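Local coordinates for structural protein ORF273 (Acidianus two-tailed virus, PDB 4ART), which is a thermo- and acido-stable structural protein of the virion, with a fold that was new when its structure was solved and no precise role established, at residues A168-Q173 and Q202-G207; L214-H219 and D230-I235. One frame throughout, in Å; residues are numbered along the deposited sequence.

Interaction 1 and interaction 2 follow one another along the chain and belong to the same helical part of the protein, their centres about 16 Å apart. Residues 168-173 with 202-207 make a partly buried contact between the junction of two helices and a loop, held by polar bonds to one glutamine amide with Ile204 packed beside it. Residues 214-219 with 230-235 belong to two successive helices, a helix-loop-helix pair, and their contact is buried and apolar, without a hydrogen bond across it. The two touch where the methyl of Ala206 lies against the backbone of Lys234 and Ile235, so the loop of interaction 1 rests on the second helix of interaction 2. Interaction 2, unlike interaction 1, also borders the second subunit.

Interaction 1 of 2, residues A168-Q173 and Q202-G207; sequences ALRIPQ and QPILAG
The Gln202 amide lies between two partners, the carbonyl of Leu169 and the guanidinium of Arg170. OE1 takes a hydrogen bond from Arg170 NH1 at 3.0 Å. The amide plane is turned 61° from the guanidinium, and its oxygen lies at the guanidinium edge, in plane, not over a face. At the other end of the amide, NE2 gives a nearly straight 171° bond to Leu169 O, 2.8 Å away, with that oxygen in the amide plane. NE2 also bonds Val198 O, and glutamine suits this buried place because one group can both donate and accept. Its chain runs extended beyond CG (chi2 171°), which carries the amide across to Leu169 and Arg170. Beside it, branched, apolar Ile204 extends CD1 to Ala168 O at 3.3 Å and Arg170 CG at 3.9 Å, the two chains running alongside but pointing opposite ways. Arginine's length gives carbons to Ile204 and NH1 to the amide. Arg170 has positive phi in a Schellman motif ending helix 162-168 and is also the N-cap of helix 171-179. The contact thus ties this junction to the loop between helices 188-201 and 210-221, with Leu169 packed on Ile113 of helix 113-123 and on Tyr210.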
loop_
_atom_site.group_PDB
_atom_site.type_symbol
_atom_site.label_atom_id
_atom_site.label_comp_id
_atom_site.label_asym_id
_atom_site.label_seq_id
_atom_site.Cartn_x
_atom_site.Cartn_y
_atom_site.Cartn_z
ATOM N N ALA A 168 5.937 -1.439 -21.445
ATOM C CA ALA A 168 4.586 -2.017 -21.305
ATOM C C ALA A 168 3.624 -1.027 -20.653
ATOM O O ALA A 168 2.426 -1.097 -20.895
ATOM C CB ALA A 168 4.642 -3.304 -20.491
ATOM N N LEU A 169 4.152 -0.125 -19.816
ATOM C CA LEU A 169 3.385 0.904 -19.127
ATOM C C LEU A 169 3.220 2.132 -20.010
ATOM O O LEU A 169 2.551 3.091 -19.608
ATOM C CB LEU A 169 4.062 1.282 -17.781
ATOM C CG LEU A 169 3.844 0.302 -16.634
ATOM C CD1 LEU A 169 4.819 0.581 -15.480
ATOM C CD2 LEU A 169 2.362 0.324 -16.170
ATOM N N ARG A 170 3.843 2.118 -21.206
ATOM C CA ARG A 170 3.850 3.172 -22.238
ATOM C C ARG A 170 4.553 4.428 -21.736
ATOM O O ARG A 170 4.393 5.511 -22.318
ATOM C CB ARG A 170 2.443 3.492 -22.799
ATOM C CG ARG A 170 1.730 2.323 -23.503
ATOM C CD ARG A 170 0.388 2.740 -24.087
ATOM N NE ARG A 170 0.522 3.736 -25.160
ATOM C CZ ARG A 170 0.257 5.037 -25.033
ATOM N NH1 ARG A 170 -0.172 5.528 -23.872
ATOM N NH2 ARG A 170 0.419 5.856 -26.064
ATOM N N ILE A 171 5.375 4.268 -20.688
ATOM C CA ILE A 171 6.139 5.367 -20.114
ATOM C C ILE A 171 6.980 6.114 -21.168
ATOM O O ILE A 171 6.898 7.340 -21.171
ATOM C CB ILE A 171 6.890 4.973 -18.815
ATOM C CG1 ILE A 171 5.900 4.813 -17.648
ATOM C CG2 ILE A 171 7.967 5.995 -18.461
ATOM C CD1 ILE A 171 6.412 4.073 -16.424
ATOM N N PRO A 172 7.751 5.460 -22.086
ATOM C CA PRO A 172 8.556 6.232 -23.055
ATOM C C PRO A 172 7.758 7.174 -23.947
ATOM O O PRO A 172 8.193 8.313 -24.149
ATOM C CB PRO A 172 9.265 5.143 -23.867
ATOM C CG PRO A 172 9.334 3.987 -22.931
ATOM C CD PRO A 172 8.007 4.020 -22.251
ATOM N N GLN A 173 6.590 6.702 -24.465
ATOM C CA GLN A 173 5.674 7.480 -25.322
ATOM C C GLN A 173 5.091 8.674 -24.572
ATOM O O GLN A 173 4.996 9.752 -25.151
ATOM C CB GLN A 173 4.513 6.610 -25.841
ATOM C CG GLN A 173 4.945 5.423 -26.662
ATOM C CD GLN A 173 5.011 4.143 -25.869
ATOM O OE1 GLN A 173 5.686 4.044 -24.832
ATOM N NE2 GLN A 173 4.431 3.082 -26.439
ATOM N N GLN A 202 -4.633 6.619 -18.831
ATOM C CA GLN A 202 -4.597 5.711 -19.980
ATOM C C GLN A 202 -5.214 4.335 -19.696
ATOM O O GLN A 202 -4.874 3.738 -18.668
ATOM C CB GLN A 202 -3.154 5.538 -20.506
ATOM C CG GLN A 202 -2.254 4.765 -19.525
ATOM C CD GLN A 202 -0.902 4.358 -20.022
ATOM O OE1 GLN A 202 -0.633 4.301 -21.221
ATOM N NE2 GLN A 202 -0.055 3.959 -19.087
ATOM N N PRO A 203 -6.057 3.767 -20.596
ATOM C CA PRO A 203 -6.455 2.368 -20.383
ATOM C C PRO A 203 -5.239 1.513 -20.759
ATOM O O PRO A 203 -4.757 1.537 -21.895
ATOM C CB PRO A 203 -7.648 2.159 -21.318
ATOM C CG PRO A 203 -7.540 3.234 -22.368
ATOM C CD PRO A 203 -6.543 4.292 -21.896
ATOM N N ILE A 204 -4.706 0.820 -19.783
ATOM C CA ILE A 204 -3.523 0.021 -19.996
ATOM C C ILE A 204 -3.805 -1.488 -20.047
ATOM O O ILE A 204 -3.147 -2.171 -20.820
ATOM C CB ILE A 204 -2.360 0.453 -19.032
ATOM C CG1 ILE A 204 -0.986 -0.056 -19.490
ATOM C CG2 ILE A 204 -2.642 0.090 -17.540
ATOM C CD1 ILE A 204 -0.351 0.735 -20.635
ATOM N N LEU A 205 -4.770 -2.014 -19.258
ATOM C CA LEU A 205 -5.029 -3.468 -19.203
ATOM C C LEU A 205 -6.505 -3.766 -19.257
ATOM O O LEU A 205 -7.231 -3.345 -18.360
ATOM C CB LEU A 205 -4.406 -4.073 -17.911
ATOM C CG LEU A 205 -2.871 -4.189 -17.873
ATOM C CD1 LEU A 205 -2.368 -4.360 -16.458
ATOM C CD2 LEU A 205 -2.347 -5.293 -18.823
ATOM N N ALA A 206 -6.953 -4.489 -20.303
ATOM C CA ALA A 206 -8.349 -4.846 -20.571
ATOM C C ALA A 206 -9.329 -3.636 -20.431
ATOM O O ALA A 206 -10.436 -3.772 -19.913
ATOM C CB ALA A 206 -8.770 -6.022 -19.703
ATOM N N GLY A 207 -8.876 -2.464 -20.890
ATOM C CA GLY A 207 -9.654 -1.233 -20.868
ATOM C C GLY A 207 -9.612 -0.446 -19.574
ATOM O O GLY A 207 -10.255 0.601 -19.463
#

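Interaction 2 of 2, residues L214-H219 and D230-I235; sequences LRIPYH and DDALKI. With SO4 (sulfate ion), chain F.
Ile216 and Ile235 pack between the two helices of a helix-loop-helix pair, 210-221 and 229-242, whose local axes come within 8.5 Å, their N-to-C directions 127° apart. Ile216 begins the contact at its branch point: CB lies 3.8 Å from Ile235 CD1. With CG2 anti to the backbone N, that methyl meets the turn of the facing helix, 3.7 Å from both Asp231 CB and Ala232 N. The longer branch ends in CD1, which touches Ile235 CD1 at 4.0 Å, and the two side chains lie roughly perpendicular. Beta-branched chains suit this place, since each offers two arms close to its helix. Next to them, Pro217 CA lies 4.0 Å from Ala232 CB; alanine's single methyl allows the helices to come close here. Proline has no N-H, and helix 210-221 is kinked at this point. Phe104 and Tyr108 of helix 99-108 also pack on the proline ring, while Tyr208 touches both isoleucines. Away from the helix-helix contact, Arg215 reaches the second subunit, where NH2 forms a salt bridge with Asp211 of that subunit. A sulfate, probably from the crystallisation liquor, joins the two chains through Ser112 and Ser114 of the second subunit; Arg215 NE donates to its O1 at 2.8 Å, with an N-H...O angle of 163°.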
loop_
_atom_site.group_PDB
_atom_site.type_symbol
_atom_site.label_atom_id
_atom_site.label_comp_id
_atom_site.label_asym_id
_atom_site.label_seq_id
_atom_site.Cartn_x
_atom_site.Cartn_y
_atom_site.Cartn_z
ATOM N N LEU A 214 -4.859 -2.602 -10.444
ATOM C CA LEU A 214 -4.251 -3.058 -9.198
ATOM C C LEU A 214 -5.402 -3.484 -8.274
ATOM O O LEU A 214 -5.346 -4.543 -7.673
ATOM C CB LEU A 214 -3.485 -1.900 -8.502
ATOM C CG LEU A 214 -2.111 -1.453 -9.026
ATOM C CD1 LEU A 214 -1.647 -0.212 -8.269
ATOM C CD2 LEU A 214 -1.063 -2.561 -8.888
ATOM N N ARG A 215 -6.430 -2.625 -8.132
ATOM C CA ARG A 215 -7.599 -2.786 -7.242
ATOM C C ARG A 215 -8.504 -3.982 -7.502
ATOM O O ARG A 215 -8.789 -4.723 -6.574
ATOM C CB ARG A 215 -8.389 -1.481 -7.164
ATOM C CG ARG A 215 -7.645 -0.386 -6.378
ATOM C CD ARG A 215 -8.521 0.828 -6.127
ATOM N NE ARG A 215 -7.878 1.777 -5.205
ATOM C CZ ARG A 215 -7.311 2.921 -5.569
ATOM N NH1 ARG A 215 -7.331 3.305 -6.838
ATOM N NH2 ARG A 215 -6.775 3.720 -4.657
ATOM N N ILE A 216 -8.942 -4.186 -8.749
ATOM C CA ILE A 216 -9.831 -5.303 -9.097
ATOM C C ILE A 216 -9.295 -6.715 -8.701
ATOM O O ILE A 216 -10.020 -7.442 -8.021
ATOM C CB ILE A 216 -10.344 -5.187 -10.547
ATOM C CG1 ILE A 216 -11.274 -3.953 -10.680
ATOM C CG2 ILE A 216 -11.015 -6.481 -10.990
ATOM C CD1 ILE A 216 -11.575 -3.577 -12.093
ATOM N N PRO A 217 -8.046 -7.114 -9.045
ATOM C CA PRO A 217 -7.571 -8.437 -8.607
ATOM C C PRO A 217 -7.351 -8.465 -7.085
ATOM O O PRO A 217 -7.489 -9.528 -6.479
ATOM C CB PRO A 217 -6.281 -8.653 -9.434
ATOM C CG PRO A 217 -6.342 -7.654 -10.532
ATOM C CD PRO A 217 -7.042 -6.467 -9.916
ATOM N N TYR A 218 -7.085 -7.292 -6.443
ATOM C CA TYR A 218 -6.944 -7.229 -4.997
ATOM C C TYR A 218 -8.311 -7.528 -4.364
ATOM O O TYR A 218 -8.384 -8.237 -3.354
ATOM C CB TYR A 218 -6.397 -5.834 -4.573
ATOM C CG TYR A 218 -6.145 -5.702 -3.085
ATOM C CD1 TYR A 218 -7.165 -5.345 -2.217
ATOM C CD2 TYR A 218 -4.887 -5.959 -2.542
ATOM C CE1 TYR A 218 -6.947 -5.255 -0.841
ATOM C CE2 TYR A 218 -4.650 -5.848 -1.169
ATOM C CZ TYR A 218 -5.684 -5.503 -0.322
ATOM O OH TYR A 218 -5.460 -5.419 1.035
ATOM N N HIS A 219 -9.387 -6.965 -4.958
ATOM C CA HIS A 219 -10.757 -7.165 -4.495
ATOM C C HIS A 219 -11.154 -8.636 -4.620
ATOM O O HIS A 219 -11.772 -9.184 -3.713
ATOM C CB HIS A 219 -11.719 -6.244 -5.259
ATOM C CG HIS A 219 -11.564 -4.787 -4.938
ATOM N ND1 HIS A 219 -11.111 -4.350 -3.685
ATOM C CD2 HIS A 219 -11.834 -3.704 -5.699
ATOM C CE1 HIS A 219 -11.116 -3.028 -3.736
ATOM N NE2 HIS A 219 -11.548 -2.585 -4.915
ATOM N N ASP A 230 -14.635 -12.299 -12.908
ATOM C CA ASP A 230 -14.645 -12.046 -14.345
ATOM C C ASP A 230 -13.687 -10.935 -14.742
ATOM O O ASP A 230 -12.886 -11.144 -15.637
ATOM C CB ASP A 230 -16.048 -11.760 -14.860
ATOM C CG ASP A 230 -16.930 -12.989 -14.984
ATOM O OD1 ASP A 230 -16.439 -14.116 -14.705
ATOM O OD2 ASP A 230 -18.096 -12.837 -15.392
ATOM N N ASP A 231 -13.739 -9.782 -14.055
ATOM C CA ASP A 231 -12.853 -8.654 -14.344
ATOM C C ASP A 231 -11.390 -8.942 -14.015
ATOM O O ASP A 231 -10.543 -8.571 -14.802
ATOM C CB ASP A 231 -13.342 -7.373 -13.676
ATOM C CG ASP A 231 -14.739 -6.952 -14.066
ATOM O OD1 ASP A 231 -15.185 -7.328 -15.167
ATOM O OD2 ASP A 231 -15.360 -6.185 -13.295
ATOM N N ALA A 232 -11.102 -9.620 -12.884
ATOM C CA ALA A 232 -9.736 -9.970 -12.474
ATOM C C ALA A 232 -9.074 -10.887 -13.492
ATOM O O ALA A 232 -7.897 -10.707 -13.799
ATOM C CB ALA A 232 -9.760 -10.651 -11.119
ATOM N N LEU A 233 -9.825 -11.884 -13.998
ATOM C CA LEU A 233 -9.320 -12.835 -14.987
ATOM C C LEU A 233 -9.045 -12.114 -16.313
ATOM O O LEU A 233 -8.029 -12.399 -16.943
ATOM C CB LEU A 233 -10.320 -13.977 -15.157
ATOM C CG LEU A 233 -10.312 -15.139 -14.149
ATOM C CD1 LEU A 233 -10.037 -14.773 -12.714
ATOM C CD2 LEU A 233 -11.552 -15.982 -14.297
ATOM N N LYS A 234 -9.921 -11.155 -16.715
ATOM C CA LYS A 234 -9.725 -10.332 -17.917
ATOM C C LYS A 234 -8.415 -9.544 -17.810
ATOM O O LYS A 234 -7.606 -9.556 -18.737
ATOM C CB LYS A 234 -10.920 -9.375 -18.150
ATOM C CG LYS A 234 -11.809 -9.820 -19.301
ATOM C CD LYS A 234 -13.079 -8.985 -19.442
ATOM C CE LYS A 234 -13.995 -9.596 -20.488
ATOM N NZ LYS A 234 -14.970 -8.616 -21.052
ATOM N N ILE A 235 -8.181 -8.916 -16.647
ATOM C CA ILE A 235 -6.968 -8.139 -16.383
ATOM C C ILE A 235 -5.754 -9.068 -16.376
ATOM O O ILE A 235 -4.731 -8.714 -16.968
ATOM C CB ILE A 235 -7.103 -7.328 -15.078
ATOM C CG1 ILE A 235 -8.221 -6.265 -15.213
ATOM C CG2 ILE A 235 -5.748 -6.686 -14.707
ATOM C CD1 ILE A 235 -8.694 -5.581 -13.923
HETATM S S SO4 F . -7.282 1.318 -1.642
HETATM O O1 SO4 F . -8.153 0.729 -2.670
HETATM O O2 SO4 F . -5.965 1.641 -2.208
HETATM O O3 SO4 F . -7.863 2.549 -1.113
HETATM O O4 SO4 F . -7.123 0.328 -0.566
#